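Local atomic coordinates of uncharacterized protein MJ0690 (Methanocaldococcus jannaschii, PDB entry 3K32), a protein that is of uncharacterised function, though it is predicted to be a subunit of a tRNA methyltransferase and belongs to the HUP clan of nucleotide-binding-type alpha/beta folds. Residues K61-A73 with Y89-Y102. Residues are numbered along the deposited sequence; the frame is centred on the assembly and turned at random.
Sequences KVITLDRKIVEKA and YVHKTVLEILADEY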
ATOM      1  N   LYS B  61     -11.788 -19.013  -7.869  1.00 30.06           N
ATOM      2  CA  LYS B  61     -12.992 -19.568  -7.284  1.00 33.20           C
ATOM      3  C   LYS B  61     -14.057 -18.479  -7.243  1.00 33.31           C
ATOM      4  O   LYS B  61     -13.747 -17.313  -7.002  1.00 33.92           O
ATOM      5  CB  LYS B  61     -12.677 -20.054  -5.867  1.00 43.86           C
ATOM      6  CG  LYS B  61     -13.827 -20.718  -5.133  1.00 47.37           C
ATOM      7  CD  LYS B  61     -13.307 -21.886  -4.302  1.00 54.99           C
ATOM      8  CE  LYS B  61     -13.657 -21.759  -2.835  1.00 59.60           C
ATOM      9  NZ  LYS B  61     -12.929 -20.630  -2.199  1.00 64.28           N
ATOM     10  N   VAL B  62     -15.308 -18.839  -7.496  1.00 29.01           N
ATOM     11  CA  VAL B  62     -16.379 -17.890  -7.233  1.00 22.75           C
ATOM     12  C   VAL B  62     -17.172 -18.284  -6.001  1.00 25.52           C
ATOM     13  O   VAL B  62     -17.551 -19.425  -5.828  1.00 33.11           O
ATOM     14  CB  VAL B  62     -17.316 -17.606  -8.448  1.00 29.23           C
ATOM     15  CG1 VAL B  62     -16.704 -18.085  -9.771  1.00 20.47           C
ATOM     16  CG2 VAL B  62     -18.703 -18.156  -8.212  1.00 28.30           C
ATOM     17  N   ILE B  63     -17.391 -17.307  -5.137  1.00 32.37           N
ATOM     18  CA  ILE B  63     -18.117 -17.485  -3.905  1.00 20.02           C
ATOM     19  C   ILE B  63     -19.496 -16.836  -4.016  1.00 27.71           C
ATOM     20  O   ILE B  63     -19.621 -15.632  -4.293  1.00 26.30           O
ATOM     21  CB  ILE B  63     -17.341 -16.818  -2.789  1.00 16.68           C
ATOM     22  CG1 ILE B  63     -15.995 -17.517  -2.641  1.00 20.51           C
ATOM     23  CG2 ILE B  63     -18.141 -16.828  -1.485  1.00 10.88           C
ATOM     24  CD1 ILE B  63     -15.250 -17.139  -1.422  1.00 27.17           C
ATOM     25  N   THR B  64     -20.533 -17.629  -3.803  1.00 29.33           N
ATOM     26  CA  THR B  64     -21.891 -17.131  -3.934  1.00 36.67           C
ATOM     27  C   THR B  64     -22.430 -16.639  -2.588  1.00 41.37           C
ATOM     28  O   THR B  64     -22.422 -17.373  -1.599  1.00 44.68           O
ATOM     29  CB  THR B  64     -22.804 -18.214  -4.529  1.00 40.38           C
ATOM     30  OG1 THR B  64     -22.203 -18.712  -5.731  1.00 38.61           O
ATOM     31  CG2 THR B  64     -24.181 -17.652  -4.844  1.00 33.76           C
ATOM     32  N   LEU B  65     -22.882 -15.386  -2.557  1.00 34.74           N
ATOM     33  CA  LEU B  65     -23.416 -14.783  -1.333  1.00 28.58           C
ATOM     34  C   LEU B  65     -24.901 -14.476  -1.490  1.00 27.38           C
ATOM     35  O   LEU B  65     -25.425 -14.490  -2.602  1.00 28.14           O
ATOM     36  CB  LEU B  65     -22.630 -13.518  -0.975  1.00 22.27           C
ATOM     37  CG  LEU B  65     -21.468 -13.752   0.011  1.00 33.73           C
ATOM     38  CD1 LEU B  65     -20.857 -15.136  -0.110  1.00 27.52           C
ATOM     39  CD2 LEU B  65     -20.408 -12.683  -0.107  1.00 28.22           C
ATOM     40  N   ASP B  66     -25.572 -14.210  -0.376  1.00 38.03           N
ATOM     41  CA  ASP B  66     -27.006 -13.921  -0.391  1.00 40.92           C
ATOM     42  C   ASP B  66     -27.324 -12.668  -1.229  1.00 46.05           C
ATOM     43  O   ASP B  66     -26.696 -11.613  -1.072  1.00 42.63           O
ATOM     44  CB  ASP B  66     -27.536 -13.776   1.040  1.00 39.13           C
ATOM     45  CG  ASP B  66     -29.064 -13.757   1.111  1.00 57.97           C
ATOM     46  OD1 ASP B  66     -29.719 -12.958   0.390  1.00 45.30           O
ATOM     47  OD2 ASP B  66     -29.615 -14.543   1.914  1.00 72.23           O
ATOM     48  N   ARG B  67     -28.310 -12.806  -2.115  1.00 43.66           N
ATOM     49  CA  ARG B  67     -28.711 -11.744  -3.033  1.00 37.28           C
ATOM     50  C   ARG B  67     -29.244 -10.488  -2.326  1.00 37.85           C
ATOM     51  O   ARG B  67     -29.357  -9.427  -2.928  1.00 40.34           O
ATOM     52  CB  ARG B  67     -29.765 -12.280  -3.996  1.00 27.67           C
ATOM     53  CG  ARG B  67     -30.429 -11.222  -4.854  1.00 29.31           C
ATOM     54  CD  ARG B  67     -31.686 -11.733  -5.542  1.00 27.53           C
ATOM     55  NE  ARG B  67     -32.243 -10.686  -6.387  1.00 40.31           N
ATOM     56  CZ  ARG B  67     -32.358 -10.752  -7.711  1.00 34.98           C
ATOM     57  NH1 ARG B  67     -31.978 -11.840  -8.366  1.00 28.74           N
ATOM     58  NH2 ARG B  67     -32.865  -9.722  -8.378  1.00 32.37           N
ATOM     59  N   LYS B  68     -29.560 -10.613  -1.046  1.00 39.95           N
ATOM     60  CA  LYS B  68     -30.112  -9.501  -0.284  1.00 41.22           C
ATOM     61  C   LYS B  68     -29.064  -8.415  -0.068  1.00 38.09           C
ATOM     62  O   LYS B  68     -29.402  -7.243   0.158  1.00 26.53           O
ATOM     63  CB  LYS B  68     -30.623  -9.996   1.069  1.00 49.85           C
ATOM     64  CG  LYS B  68     -29.524 -10.586   1.949  1.00 64.28           C
ATOM     65  CD  LYS B  68     -29.507  -9.960   3.338  1.00 71.30           C
ATOM     66  CE  LYS B  68     -29.522 -11.025   4.428  1.00 70.93           C
ATOM     67  NZ  LYS B  68     -30.749 -11.879   4.363  1.00 66.77           N
ATOM     68  N   ILE B  69     -27.792  -8.811  -0.117  1.00 30.92           N
ATOM     69  CA  ILE B  69     -26.715  -7.853   0.047  1.00 28.14           C
ATOM     70  C   ILE B  69     -26.783  -6.828  -1.070  1.00 34.27           C
ATOM     71  O   ILE B  69     -26.694  -5.625  -0.814  1.00 37.90           O
ATOM     72  CB  ILE B  69     -25.332  -8.530   0.063  1.00 31.98           C
ATOM     73  CG1 ILE B  69     -25.195  -9.430   1.291  1.00 22.58           C
ATOM     74  CG2 ILE B  69     -24.240  -7.475   0.084  1.00 29.37           C
ATOM     75  CD1 ILE B  69     -24.198 -10.499   1.121  1.00 28.42           C
ATOM     76  N   VAL B  70     -26.971  -7.297  -2.305  1.00 26.90           N
ATOM     77  CA  VAL B  70     -27.081  -6.380  -3.443  1.00 25.97           C
ATOM     78  C   VAL B  70     -28.448  -5.719  -3.536  1.00 30.39           C
ATOM     79  O   VAL B  70     -28.556  -4.577  -3.987  1.00 30.61           O
ATOM     80  CB  VAL B  70     -26.709  -7.040  -4.801  1.00 38.26           C
ATOM     81  CG1 VAL B  70     -25.197  -7.094  -4.951  1.00 25.55           C
ATOM     82  CG2 VAL B  70     -27.356  -8.444  -4.957  1.00 17.77           C
ATOM     83  N   GLU B  71     -29.487  -6.418  -3.089  1.00 26.89           N
ATOM     84  CA  GLU B  71     -30.820  -5.821  -3.046  1.00 27.94           C
ATOM     85  C   GLU B  71     -30.756  -4.522  -2.254  1.00 30.87           C
ATOM     86  O   GLU B  71     -31.325  -3.499  -2.651  1.00 41.39           O
ATOM     87  CB  GLU B  71     -31.843  -6.789  -2.447  1.00 32.89           C
ATOM     88  CG  GLU B  71     -32.189  -7.959  -3.359  1.00 44.92           C
ATOM     89  CD  GLU B  71     -32.913  -7.528  -4.634  1.00 57.99           C
ATOM     90  OE1 GLU B  71     -33.392  -6.371  -4.691  1.00 66.74           O
ATOM     91  OE2 GLU B  71     -33.015  -8.348  -5.577  1.00 49.33           O
ATOM     92  N   LYS B  72     -30.026  -4.558  -1.147  1.00 24.54           N
ATOM     93  CA  LYS B  72     -29.883  -3.388  -0.293  1.00 30.65           C
ATOM     94  C   LYS B  72     -28.967  -2.327  -0.932  1.00 38.42           C
ATOM     95  O   LYS B  72     -29.212  -1.117  -0.803  1.00 39.56           O
ATOM     96  CB  LYS B  72     -29.386  -3.793   1.095  1.00 28.11           C
ATOM     97  CG  LYS B  72     -29.086  -2.619   1.971  1.00 44.99           C
ATOM     98  CD  LYS B  72     -28.944  -3.022   3.415  1.00 62.38           C
ATOM     99  CE  LYS B  72     -28.965  -1.788   4.311  1.00 79.09           C
ATOM    100  NZ  LYS B  72     -30.166  -0.928   4.071  1.00 86.61           N
ATOM    101  N   ALA B  73     -27.924  -2.776  -1.631  1.00 28.69           N
ATOM    102  CA  ALA B  73     -27.063  -1.843  -2.351  1.00 22.87           C
ATOM    103  C   ALA B  73     -27.899  -1.106  -3.369  1.00 27.29           C
ATOM    104  O   ALA B  73     -27.694   0.084  -3.610  1.00 32.93           O
ATOM    105  CB  ALA B  73     -25.918  -2.561  -3.033  1.00 19.91           C
ATOM    106  N   TYR B  89     -20.894  -0.396   1.662  1.00 20.15           N
ATOM    107  CA  TYR B  89     -21.703  -1.343   2.407  1.00 24.14           C
ATOM    108  C   TYR B  89     -21.492  -2.784   1.934  1.00 27.19           C
ATOM    109  O   TYR B  89     -21.354  -3.685   2.757  1.00 30.28           O
ATOM    110  CB  TYR B  89     -23.206  -0.984   2.389  1.00 24.34           C
ATOM    111  CG  TYR B  89     -24.050  -2.188   2.715  1.00 13.47           C
ATOM    112  CD1 TYR B  89     -24.197  -2.627   4.030  1.00 22.84           C
ATOM    113  CD2 TYR B  89     -24.650  -2.934   1.706  1.00 25.07           C
ATOM    114  CE1 TYR B  89     -24.934  -3.774   4.333  1.00 22.15           C
ATOM    115  CE2 TYR B  89     -25.389  -4.078   1.996  1.00 25.75           C
ATOM    116  CZ  TYR B  89     -25.528  -4.492   3.301  1.00 30.67           C
ATOM    117  OH  TYR B  89     -26.267  -5.624   3.568  1.00 39.72           O
ATOM    118  N   VAL B  90     -21.483  -2.999   0.619  1.00 26.27           N
ATOM    119  CA  VAL B  90     -21.323  -4.347   0.072  1.00 22.83           C
ATOM    120  C   VAL B  90     -19.941  -4.904   0.424  1.00 23.29           C
ATOM    121  O   VAL B  90     -19.825  -5.985   1.002  1.00 24.61           O
ATOM    122  CB  VAL B  90     -21.492  -4.379  -1.465  1.00 24.76           C
ATOM    123  CG1 VAL B  90     -21.243  -5.787  -2.007  1.00 22.75           C
ATOM    124  CG2 VAL B  90     -22.864  -3.869  -1.875  1.00 19.66           C
ATOM    125  N   HIS B  91     -18.895  -4.155   0.086  1.00 19.07           N
ATOM    126  CA  HIS B  91     -17.519  -4.621   0.294  1.00 19.60           C
ATOM    127  C   HIS B  91     -17.221  -4.944   1.771  1.00 23.33           C
ATOM    128  O   HIS B  91     -16.618  -5.975   2.089  1.00 25.15           O
ATOM    129  CB  HIS B  91     -16.517  -3.603  -0.266  1.00 19.61           C
ATOM    130  CG  HIS B  91     -15.106  -4.096  -0.277  1.00 29.25           C
ATOM    131  ND1 HIS B  91     -14.626  -4.959  -1.240  1.00 27.94           N
ATOM    132  CD2 HIS B  91     -14.072  -3.860   0.559  1.00 36.14           C
ATOM    133  CE1 HIS B  91     -13.357  -5.222  -1.001  1.00 30.14           C
ATOM    134  NE2 HIS B  91     -12.993  -4.571   0.090  1.00 38.70           N
ATOM    135  N   LYS B  92     -17.658  -4.058   2.665  1.00 25.01           N
ATOM    136  CA  LYS B  92     -17.586  -4.317   4.094  1.00 27.55           C
ATOM    137  C   LYS B  92     -18.303  -5.609   4.477  1.00 29.74           C
ATOM    138  O   LYS B  92     -17.824  -6.381   5.304  1.00 39.62           O
ATOM    139  CB  LYS B  92     -18.194  -3.161   4.871  1.00 40.97           C
ATOM    140  CG  LYS B  92     -17.316  -1.935   4.935  1.00 47.86           C
ATOM    141  CD  LYS B  92     -17.946  -0.889   5.835  1.00 52.88           C
ATOM    142  CE  LYS B  92     -17.061   0.333   5.962  1.00 55.94           C
ATOM    143  NZ  LYS B  92     -17.820   1.493   6.506  1.00 56.40           N
ATOM    144  N   THR B  93     -19.453  -5.842   3.870  1.00 21.08           N
ATOM    145  CA  THR B  93     -20.252  -6.990   4.216  1.00 22.31           C
ATOM    146  C   THR B  93     -19.568  -8.237   3.692  1.00 20.18           C
ATOM    147  O   THR B  93     -19.487  -9.267   4.373  1.00 22.70           O
ATOM    148  CB  THR B  93     -21.659  -6.854   3.623  1.00 33.87           C
ATOM    149  OG1 THR B  93     -22.261  -5.651   4.119  1.00 37.19           O
ATOM    150  CG2 THR B  93     -22.516  -8.052   3.987  1.00 23.22           C
ATOM    151  N   VAL B  94     -19.054  -8.139   2.479  1.00 19.57           N
ATOM    152  CA  VAL B  94     -18.242  -9.223   1.958  1.00 32.12           C
ATOM    153  C   VAL B  94     -17.046  -9.545   2.885  1.00 32.51           C
ATOM    154  O   VAL B  94     -16.834 -10.696   3.262  1.00 34.21           O
ATOM    155  CB  VAL B  94     -17.809  -8.940   0.519  1.00 36.03           C
ATOM    156  CG1 VAL B  94     -16.725  -9.912   0.086  1.00 27.92           C
ATOM    157  CG2 VAL B  94     -19.038  -9.001  -0.412  1.00 28.71           C
ATOM    158  N   LEU B  95     -16.284  -8.538   3.289  1.00 35.37           N
ATOM    159  CA  LEU B  95     -15.160  -8.802   4.191  1.00 32.45           C
ATOM    160  C   LEU B  95     -15.526  -9.524   5.511  1.00 26.42           C
ATOM    161  O   LEU B  95     -14.851 -10.486   5.898  1.00 22.02           O
ATOM    162  CB  LEU B  95     -14.332  -7.532   4.429  1.00 35.24           C
ATOM    163  CG  LEU B  95     -13.481  -7.110   3.213  1.00 30.67           C
ATOM    164  CD1 LEU B  95     -12.844  -5.733   3.395  1.00 33.11           C
ATOM    165  CD2 LEU B  95     -12.410  -8.124   2.922  1.00 12.60           C
ATOM    166  N   GLU B  96     -16.591  -9.086   6.183  1.00 29.99           N
ATOM    167  CA  GLU B  96     -17.037  -9.736   7.431  1.00 33.36           C
ATOM    168  C   GLU B  96     -17.323 -11.211   7.224  1.00 38.21           C
ATOM    169  O   GLU B  96     -16.926 -12.050   8.035  1.00 45.27           O
ATOM    170  CB  GLU B  96     -18.314  -9.108   7.994  1.00 20.82           C
ATOM    171  CG  GLU B  96     -18.181  -7.699   8.472  1.00 30.35           C
ATOM    172  CD  GLU B  96     -17.345  -7.574   9.723  1.00 36.22           C
ATOM    173  OE1 GLU B  96     -17.532  -8.377  10.658  1.00 32.51           O
ATOM    174  OE2 GLU B  96     -16.504  -6.655   9.770  1.00 46.90           O
ATOM    175  N   ILE B  97     -18.047 -11.514   6.150  1.00 32.52           N
ATOM    176  CA  ILE B  97     -18.400 -12.888   5.822  1.00 31.73           C
ATOM    177  C   ILE B  97     -17.162 -13.711   5.488  1.00 21.91           C
ATOM    178  O   ILE B  97     -16.972 -14.799   6.013  1.00 29.02           O
ATOM    179  CB  ILE B  97     -19.387 -12.949   4.636  1.00 32.98           C
ATOM    180  CG1 ILE B  97     -20.712 -12.257   4.997  1.00 32.26           C
ATOM    181  CG2 ILE B  97     -19.631 -14.391   4.220  1.00 21.05           C
ATOM    182  CD1 ILE B  97     -21.719 -12.217   3.853  1.00 26.72           C
ATOM    183  N   LEU B  98     -16.324 -13.186   4.608  1.00 18.50           N
ATOM    184  CA  LEU B  98     -15.141 -13.913   4.174  1.00 26.60           C
ATOM    185  C   LEU B  98     -14.136 -14.082   5.303  1.00 25.58           C
ATOM    186  O   LEU B  98     -13.400 -15.061   5.345  1.00 37.26           O
ATOM    187  CB  LEU B  98     -14.503 -13.223   2.965  1.00 35.31           C
ATOM    188  CG  LEU B  98     -15.165 -13.537   1.615  1.00 40.86           C
ATOM    189  CD1 LEU B  98     -15.142 -15.011   1.370  1.00 43.36           C
ATOM    190  CD2 LEU B  98     -16.607 -13.076   1.591  1.00 51.83           C
ATOM    191  N   ALA B  99     -14.129 -13.140   6.236  1.00 32.22           N
ATOM    192  CA  ALA B  99     -13.217 -13.209   7.380  1.00 37.68           C
ATOM    193  C   ALA B  99     -13.499 -14.359   8.355  1.00 29.29           C
ATOM    194  O   ALA B  99     -12.711 -14.617   9.248  1.00 36.76           O
ATOM    195  CB  ALA B  99     -13.183 -11.878   8.120  1.00 37.30           C
ATOM    196  N   ASP B 100     -14.639 -15.026   8.207  1.00 27.43           N
ATOM    197  CA  ASP B 100     -14.949 -16.190   9.038  1.00 17.75           C
ATOM    198  C   ASP B 100     -14.318 -17.433   8.443  1.00 25.44           C
ATOM    199  O   ASP B 100     -14.133 -18.430   9.144  1.00 38.24           O
ATOM    200  CB  ASP B 100     -16.473 -16.399   9.197  1.00 29.04           C
ATOM    201  CG  ASP B 100     -17.137 -15.330  10.080  1.00 44.03           C
ATOM    202  OD1 ASP B 100     -16.532 -14.910  11.085  1.00 39.37           O
ATOM    203  OD2 ASP B 100     -18.274 -14.911   9.774  1.00 52.01           O
ATOM    204  N   GLU B 101     -13.974 -17.371   7.156  1.00 29.02           N
ATOM    205  CA  GLU B 101     -13.469 -18.540   6.435  1.00 39.28           C
ATOM    206  C   GLU B 101     -11.976 -18.502   6.097  1.00 35.71           C
ATOM    207  O   GLU B 101     -11.348 -19.548   6.010  1.00 33.24           O
ATOM    208  CB  GLU B 101     -14.275 -18.780   5.155  1.00 55.71           C
ATOM    209  CG  GLU B 101     -15.676 -19.322   5.393  1.00 76.66           C
ATOM    210  CD  GLU B 101     -16.746 -18.525   4.653  1.00 96.02           C
ATOM    211  OE1 GLU B 101     -17.831 -18.305   5.235  1.00 99.89           O
ATOM    212  OE2 GLU B 101     -16.500 -18.112   3.498  1.00100.48           O
ATOM    213  N   TYR B 102     -11.413 -17.319   5.875  1.00 29.76           N
ATOM    214  CA  TYR B 102     -10.010 -17.238   5.478  1.00 33.32           C
ATOM    215  C   TYR B 102      -9.276 -16.261   6.374  1.00 35.36           C
ATOM    216  O   TYR B 102      -9.685 -15.115   6.526  1.00 39.40           O
ATOM    217  CB  TYR B 102      -9.860 -16.788   4.020  1.00 37.44           C
ATOM    218  CG  TYR B 102     -10.777 -17.487   3.056  1.00 39.83           C
ATOM    219  CD1 TYR B 102     -10.410 -18.693   2.473  1.00 37.09           C
ATOM    220  CD2 TYR B 102     -12.010 -16.940   2.721  1.00 38.61           C
ATOM    221  CE1 TYR B 102     -11.243 -19.344   1.593  1.00 29.77           C
ATOM    222  CE2 TYR B 102     -12.850 -17.584   1.839  1.00 46.87           C
ATOM    223  CZ  TYR B 102     -12.459 -18.789   1.282  1.00 41.78           C
ATOM    224  OH  TYR B 102     -13.287 -19.439   0.409  1.00 44.88           O
TER
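Ile69 is a knob set among Tyr89, Val90, Thr93 and Ile97, where helix 68-73 and helix 89-98 pack nearly antiparallel, axes 10.0 Å apart at 159°. The fold is a Rossmann-like parallel sheet of strand order 3-2-1-4-5, consistent with the HUP clan; both helices lie in the connection from strand 59-64, outermost in this chain's sheet, across to strand 104-106, and helix 89-98 also packs through Leu98 against Ile63 of strand 59-64. With chi1 at -65°, Ile69 CG1 lies anti to the carbonyl carbon and CG2 anti to the backbone N, which sends the branches into the hole separately: Ile69 CG2 lies 4.0 Å from Val90 CG1, while Ile69 CD1 runs on to Ile97 CD1. Ile69 O meets Tyr89 CE2 in the plane of the ring, at its edge. Over one face of the Tyr89 ring passes the extended aliphatic chain of Lys72, an off-centre CH-pi contact with Lys72 CD 4.2 Å from the ring centroid; Lys72 NZ is too distant for more than a weak cation-pi attraction. Ala73 CB closes on Val90 CG2 at 3.5 Å. Further along, Leu65 and Ile97 reach tip to tip, and the Leu65 side chain crosses that of Val94 at about a right angle, its CD2 against Val94 CG2. Ile63 CD1 touches both Leu98 CD1 and Tyr102 OH. Tyr102 OH accepts a hydrogen bond from Lys61 NZ, 2.9 Å away. Replacing Tyr102 with an alanine would probably deprive the Lys61 ammonium of this acceptor and leave a gap beside Ile63 CD1.

In the second shell, Ile38 of strand 32-39 touches Ile63, Leu65 and Val94, and the His10 ring meets that of Tyr102. Tyr89 O is gripped from opposite faces of its plane by Thr93 N and by Thr93 OG1, the latter at 2.6 Å.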